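Siderophore-interacting protein (Aeromonas hydrophila, PDB 6K2L) binds flavin-adenine dinucleotide and probably reduces ferric siderophores to release their iron inside the cell. Local coordinates at residues G219-L224 with P247-G252; L168-Q173 with W189-P194. The protein carries 1 engineered substitution. One frame throughout, in Å; residues are numbered along the deposited sequence.

Interaction 1. Residues G219-L224 with P247-G252; sequences GGEEGL and PYWRHG. With FAD (flavin-adenine dinucleotide), chain C.
Glu221 and Trp249 meet over the indole: Glu221 CG sits above the six-membered ring, 3.7 Å from its centroid and 19° off the normal, a CH-pi contact. The opposite face of this indole carries the FAD adenine, with Trp249 CZ3 3.3 Å from FAD N3A. Tyr248 is layered in the same way, its ring lying between the isoalloxazine, over its centre on one face, and the Gly219-Gly220 backbone toward the rim of the other; Tyr248 CG comes within 3.3 Å of FAD C9.

One firm backbone bond joins the segments: Tyr248 N donates to Gly220 O at 2.6 Å, from above the carbonyl plane; Glu222 N adds a weak one to Trp249 O. The Glu221 carboxylate serves both segments: the bend at chi2 (-92°) carries it past the indole, where the anti lone pair of OE2 receives His251 N at 2.7 Å in an almost straight bond (173°), while OE1 accepts from Gly223 N as the N-cap of helix 222-235. Asp144 OD2 accepts from both Trp249 NE1 and Glu221 N, fixing the indole against this turn.

Charge acts at the outer end. Glu222 OE1 lies 3.4 Å from Arg250 NE, above the guanidinium face, a salt bridge without a directed N-H; Glu222 OE2 is hydrogen-bonded to Tyr258 OH.

FAD O2B donates to Arg250 O at 2.8 Å. Together these contacts form one wall of the FAD pocket in this siderophore-interacting protein, with Tyr248 of the C-terminal, NAD-ferredoxin-type domain lying against the flavin and Trp249 against the adenine.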
# COMPACT_ATOMS: atom_id res chain seq x y z
N GLY A 219 -10.96 0.34 -15.95
CA GLY A 219 -12.07 0.44 -15.02
C GLY A 219 -12.85 1.71 -15.29
O GLY A 219 -12.55 2.46 -16.20
N GLY A 220 -13.85 1.96 -14.46
CA GLY A 220 -14.71 3.10 -14.74
C GLY A 220 -15.91 2.75 -15.60
O GLY A 220 -16.28 1.58 -15.69
N GLU A 221 -16.47 3.73 -16.28
CA GLU A 221 -17.72 3.56 -17.03
C GLU A 221 -17.56 2.58 -18.21
O GLU A 221 -16.50 2.44 -18.81
CB GLU A 221 -18.20 4.91 -17.55
CG GLU A 221 -19.70 5.00 -17.75
CD GLU A 221 -20.11 4.61 -19.15
OE1 GLU A 221 -19.25 4.69 -20.05
OE2 GLU A 221 -21.28 4.24 -19.34
N GLU A 222 -18.67 1.92 -18.55
CA GLU A 222 -18.64 0.78 -19.47
C GLU A 222 -18.04 1.14 -20.83
O GLU A 222 -17.30 0.33 -21.42
CB GLU A 222 -20.04 0.23 -19.65
CG GLU A 222 -20.07 -1.22 -20.04
CD GLU A 222 -21.35 -1.60 -20.76
OE1 GLU A 222 -21.70 -0.92 -21.76
OE2 GLU A 222 -22.01 -2.58 -20.32
N GLY A 223 -18.36 2.34 -21.33
CA GLY A 223 -17.88 2.86 -22.61
C GLY A 223 -16.40 3.21 -22.69
O GLY A 223 -15.94 3.69 -23.73
N LEU A 224 -15.67 3.05 -21.59
CA LEU A 224 -14.21 3.03 -21.63
C LEU A 224 -13.66 1.62 -21.55
O LEU A 224 -12.74 1.27 -22.29
CB LEU A 224 -13.64 3.87 -20.48
CG LEU A 224 -13.93 5.36 -20.49
CD1 LEU A 224 -13.80 5.90 -19.08
CD2 LEU A 224 -12.97 6.09 -21.41
N PRO A 247 -16.16 -2.96 -15.71
CA PRO A 247 -16.91 -1.69 -15.81
C PRO A 247 -17.47 -1.34 -14.45
O PRO A 247 -18.15 -2.14 -13.81
CB PRO A 247 -18.01 -2.01 -16.83
CG PRO A 247 -17.73 -3.45 -17.33
CD PRO A 247 -16.90 -4.10 -16.27
N TYR A 248 -17.12 -0.14 -13.96
CA TYR A 248 -17.52 0.25 -12.62
C TYR A 248 -18.98 0.69 -12.57
O TYR A 248 -19.62 0.54 -11.53
CB TYR A 248 -16.61 1.36 -12.10
CG TYR A 248 -15.28 0.87 -11.54
CD1 TYR A 248 -14.80 -0.39 -11.83
CD2 TYR A 248 -14.49 1.69 -10.74
CE1 TYR A 248 -13.61 -0.83 -11.32
CE2 TYR A 248 -13.29 1.25 -10.23
CZ TYR A 248 -12.85 -0.00 -10.52
OH TYR A 248 -11.65 -0.47 -10.00
N TRP A 249 -19.51 1.20 -13.68
CA TRP A 249 -20.90 1.62 -13.80
C TRP A 249 -21.23 1.83 -15.27
O TRP A 249 -20.38 1.67 -16.15
CB TRP A 249 -21.19 2.90 -13.01
CG TRP A 249 -20.45 4.11 -13.52
CD1 TRP A 249 -19.09 4.33 -13.48
CD2 TRP A 249 -21.01 5.28 -14.13
NE1 TRP A 249 -18.79 5.56 -14.02
CE2 TRP A 249 -19.95 6.16 -14.42
CE3 TRP A 249 -22.32 5.68 -14.45
CZ2 TRP A 249 -20.15 7.41 -15.03
CZ3 TRP A 249 -22.52 6.91 -15.06
CH2 TRP A 249 -21.44 7.76 -15.33
N ARG A 250 -22.48 2.19 -15.53
CA ARG A 250 -22.96 2.38 -16.90
C ARG A 250 -23.86 3.60 -16.92
O ARG A 250 -24.84 3.65 -16.18
CB ARG A 250 -23.70 1.14 -17.39
CG ARG A 250 -24.09 1.25 -18.84
CD ARG A 250 -24.44 -0.10 -19.42
NE ARG A 250 -24.86 -0.04 -20.82
CZ ARG A 250 -25.36 -1.08 -21.49
NH1 ARG A 250 -25.51 -2.26 -20.89
NH2 ARG A 250 -25.72 -0.94 -22.76
N HIS A 251 -23.48 4.58 -17.74
CA HIS A 251 -24.25 5.81 -17.92
C HIS A 251 -25.74 5.52 -18.10
O HIS A 251 -26.13 4.77 -19.01
CB HIS A 251 -23.70 6.56 -19.13
CG HIS A 251 -24.28 7.92 -19.32
ND1 HIS A 251 -24.82 8.66 -18.29
CD2 HIS A 251 -24.36 8.70 -20.43
CE1 HIS A 251 -25.23 9.83 -18.75
NE2 HIS A 251 -24.96 9.88 -20.05
N GLY A 252 -26.56 6.08 -17.21
CA GLY A 252 -28.01 5.97 -17.28
C GLY A 252 -28.61 4.75 -16.60
O GLY A 252 -29.83 4.55 -16.69
PA FAD C . -26.72 4.43 -8.55
O1A FAD C . -27.88 4.34 -7.62
O2A FAD C . -25.99 3.12 -8.85
O5B FAD C . -27.09 5.00 -10.03
C5B FAD C . -27.91 6.18 -10.21
C4B FAD C . -27.68 6.83 -11.56
O4B FAD C . -26.47 7.62 -11.53
C3B FAD C . -27.54 5.91 -12.77
O3B FAD C . -28.13 6.52 -13.92
C2B FAD C . -26.02 5.75 -12.91
O2B FAD C . -25.56 5.48 -14.23
C1B FAD C . -25.53 7.13 -12.48
N9A FAD C . -24.25 7.10 -11.82
C8A FAD C . -23.83 6.17 -10.90
N7A FAD C . -22.63 6.41 -10.42
C5A FAD C . -22.24 7.57 -11.06
C6A FAD C . -21.07 8.35 -11.00
N6A FAD C . -20.05 8.07 -10.19
N1A FAD C . -21.00 9.46 -11.78
C2A FAD C . -22.04 9.74 -12.58
N3A FAD C . -23.20 9.09 -12.71
C4A FAD C . -23.24 8.01 -11.92
N1 FAD C . -17.39 4.61 -7.52
C2 FAD C . -16.82 5.61 -6.78
O2 FAD C . -17.32 6.74 -6.72
N3 FAD C . -15.65 5.38 -6.07
C4 FAD C . -14.96 4.20 -6.03
O4 FAD C . -13.93 4.11 -5.36
C4X FAD C . -15.57 3.13 -6.80
N5 FAD C . -14.97 1.94 -6.81
C5X FAD C . -15.54 0.94 -7.55
C6 FAD C . -14.92 -0.30 -7.59
C7 FAD C . -15.44 -1.34 -8.35
C7M FAD C . -14.74 -2.68 -8.34
C8 FAD C . -16.64 -1.15 -9.06
C8M FAD C . -17.27 -2.27 -9.85
C9 FAD C . -17.28 0.08 -9.01
C9A FAD C . -16.74 1.13 -8.27
N10 FAD C . -17.34 2.40 -8.24
C10 FAD C . -16.78 3.43 -7.52
C1' FAD C . -18.58 2.66 -9.01
C2' FAD C . -19.83 2.83 -8.15
O2' FAD C . -20.26 1.59 -7.57
C3' FAD C . -20.95 3.40 -9.03
O3' FAD C . -20.65 4.77 -9.30
C4' FAD C . -22.35 3.30 -8.43
O4' FAD C . -23.30 3.30 -9.49
C5' FAD C . -22.61 4.43 -7.45
O5' FAD C . -23.87 4.20 -6.79
P FAD C . -24.91 5.36 -6.57
O1P FAD C . -25.90 4.84 -5.52
O2P FAD C . -24.27 6.63 -6.24
O3P FAD C . -25.65 5.46 -7.99

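Interaction 2. Residues L168-Q173 with W189-P194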
# COMPACT_ATOMS: atom_id res chain seq x y z
N LEU A 168 -7.22 9.40 -18.29
CA LEU A 168 -8.44 9.52 -17.48
C LEU A 168 -9.48 10.43 -18.15
O LEU A 168 -9.14 11.50 -18.64
CB LEU A 168 -8.10 10.06 -16.12
CG LEU A 168 -7.13 9.20 -15.29
CD1 LEU A 168 -6.69 9.95 -14.06
CD2 LEU A 168 -7.77 7.89 -14.90
N LEU A 169 -10.76 10.02 -18.11
CA LEU A 169 -11.89 10.86 -18.52
C LEU A 169 -12.59 11.44 -17.28
O LEU A 169 -13.12 10.68 -16.46
CB LEU A 169 -12.86 10.04 -19.36
CG LEU A 169 -14.05 10.76 -20.05
CD1 LEU A 169 -13.58 12.00 -20.85
CD2 LEU A 169 -14.89 9.82 -20.98
N VAL A 170 -12.59 12.76 -17.15
CA VAL A 170 -13.28 13.47 -16.06
C VAL A 170 -14.37 14.37 -16.65
O VAL A 170 -14.26 14.81 -17.81
CB VAL A 170 -12.30 14.32 -15.22
CG1 VAL A 170 -11.35 13.45 -14.44
CG2 VAL A 170 -11.53 15.31 -16.09
N PRO A 171 -15.44 14.69 -15.89
CA PRO A 171 -16.52 15.51 -16.44
C PRO A 171 -16.22 17.02 -16.51
O PRO A 171 -16.85 17.73 -17.30
CB PRO A 171 -17.69 15.23 -15.48
CG PRO A 171 -17.03 14.96 -14.18
CD PRO A 171 -15.75 14.22 -14.53
N TYR A 172 -15.29 17.51 -15.69
CA TYR A 172 -14.96 18.93 -15.68
C TYR A 172 -13.46 19.14 -15.51
O TYR A 172 -12.76 18.33 -14.89
CB TYR A 172 -15.69 19.67 -14.55
CG TYR A 172 -17.19 19.69 -14.64
CD1 TYR A 172 -17.84 20.53 -15.54
CD2 TYR A 172 -17.98 18.89 -13.82
CE1 TYR A 172 -19.23 20.57 -15.62
CE2 TYR A 172 -19.37 18.91 -13.90
CZ TYR A 172 -19.98 19.77 -14.79
OH TYR A 172 -21.35 19.81 -14.89
N GLN A 173 -12.99 20.28 -16.01
CA GLN A 173 -11.58 20.64 -15.94
C GLN A 173 -11.07 20.77 -14.51
O GLN A 173 -9.90 20.49 -14.26
CB GLN A 173 -11.33 21.95 -16.72
CG GLN A 173 -9.94 22.57 -16.53
CD GLN A 173 -8.84 21.86 -17.38
OE1 GLN A 173 -9.11 21.37 -18.49
NE2 GLN A 173 -7.61 21.83 -16.85
N TRP A 189 -5.08 13.61 -19.36
CA TRP A 189 -6.44 13.88 -18.91
C TRP A 189 -7.32 14.32 -20.07
O TRP A 189 -6.94 15.16 -20.89
CB TRP A 189 -6.44 14.95 -17.81
CG TRP A 189 -5.74 14.57 -16.50
CD1 TRP A 189 -4.40 14.67 -16.22
CD2 TRP A 189 -6.36 14.06 -15.30
NE1 TRP A 189 -4.15 14.26 -14.92
CE2 TRP A 189 -5.34 13.89 -14.34
CE3 TRP A 189 -7.67 13.75 -14.95
CZ2 TRP A 189 -5.59 13.39 -13.07
CZ3 TRP A 189 -7.92 13.27 -13.68
CH2 TRP A 189 -6.88 13.09 -12.75
N PHE A 190 -8.52 13.76 -20.13
CA PHE A 190 -9.53 14.12 -21.10
C PHE A 190 -10.72 14.66 -20.33
O PHE A 190 -11.19 14.00 -19.39
CB PHE A 190 -9.91 12.92 -21.96
CG PHE A 190 -8.83 12.51 -22.92
CD1 PHE A 190 -8.87 12.92 -24.22
CD2 PHE A 190 -7.74 11.75 -22.49
CE1 PHE A 190 -7.88 12.56 -25.10
CE2 PHE A 190 -6.74 11.39 -23.37
CZ PHE A 190 -6.81 11.79 -24.68
N VAL A 191 -11.15 15.87 -20.66
CA VAL A 191 -12.37 16.44 -20.12
C VAL A 191 -13.52 16.09 -21.06
O VAL A 191 -13.39 16.23 -22.28
CB VAL A 191 -12.25 17.96 -19.95
CG1 VAL A 191 -13.57 18.53 -19.43
CG2 VAL A 191 -11.10 18.28 -18.99
N GLY A 192 -14.63 15.62 -20.49
CA GLY A 192 -15.81 15.36 -21.29
C GLY A 192 -16.84 14.58 -20.50
O GLY A 192 -16.60 14.13 -19.37
N SER A 193 -18.00 14.42 -21.11
CA SER A 193 -19.09 13.68 -20.52
C SER A 193 -18.93 12.20 -20.85
O SER A 193 -18.22 11.84 -21.79
CB SER A 193 -20.41 14.24 -21.04
OG SER A 193 -21.43 13.27 -21.09
N PRO A 194 -19.56 11.30 -20.07
CA PRO A 194 -19.33 9.86 -20.30
C PRO A 194 -19.68 9.41 -21.70
O PRO A 194 -19.21 8.34 -22.12
CB PRO A 194 -20.23 9.18 -19.25
CG PRO A 194 -20.32 10.15 -18.18
CD PRO A 194 -20.37 11.51 -18.86
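Leu168 and Trp189 pack side by side on neighbouring strands of the parallel sheet in the NAD-ferredoxin-type domain, with 185-191 at one edge of the sheet within this chain and 163-170 next to it. Leu168 CD1 stands over the indole, 3.6 Å from the six-membered ring centroid, a CH-pi contact displaced toward the rim. Val170 CG1 reaches the same indole differently, at its edge and in its plane, 3.5 Å from Trp189 CZ3. Trp189 thus spans two residues of the adjoining strand on one face of the sheet. On the face of Leu169 and Phe190, Leu169 CG is turned away from its own amide nitrogen (chi1 -173°), which brings CD1 to 3.9 Å from Phe190 CB and also close to Gly192.

The parallel register behind these side chains is set by three backbone bonds. Phe190 N donates to Leu168 O, Val170 N to Phe190 O (2.9 Å), and Gly192 N to Val170 O, all nearly straight. The last runs from Gly192, just past strand 185-191, to the final residue of strand 163-170.

Helices cover the two faces. Leu148 of helix 148-155 touches both Leu168 and Trp189, and Ile151 adds to the cover of Leu168; across the sheet, Leu200 of helix 198-205 meets Leu169 and Phe190, and the Phe190 ring meets that of Tyr203.

Contacts continue into the loop that follows strand 163-170: Val191 lies against Tyr172 and Gln173, its CG2 3.7 Å from Gln173 OE1, while Pro171 CA makes a CA-H...O contact of 3.2 Å with Gly192 O.

Overall arrangement
The two contacts lie in one domain, their centres about 13 Å apart, and meet along the end of its parallel sheet. Pro194, which closes the 189-194 segment, is the main junction: its CG packs 3.9 Å from Trp249 CH2, and its CB lies 4.2 Å from His251 CG. A second junction runs between leucines, Leu224 CD2 and Leu169 CD2 being 4.2 Å apart. Interaction 1 forms part of the FAD pocket directly, whereas interaction 2 stands behind it, the Pro194 side chain about 6 Å from the cofactor. Glu195, next along the chain, is hydrogen-bonded to His251 NE2, a further polar tie between the two regions.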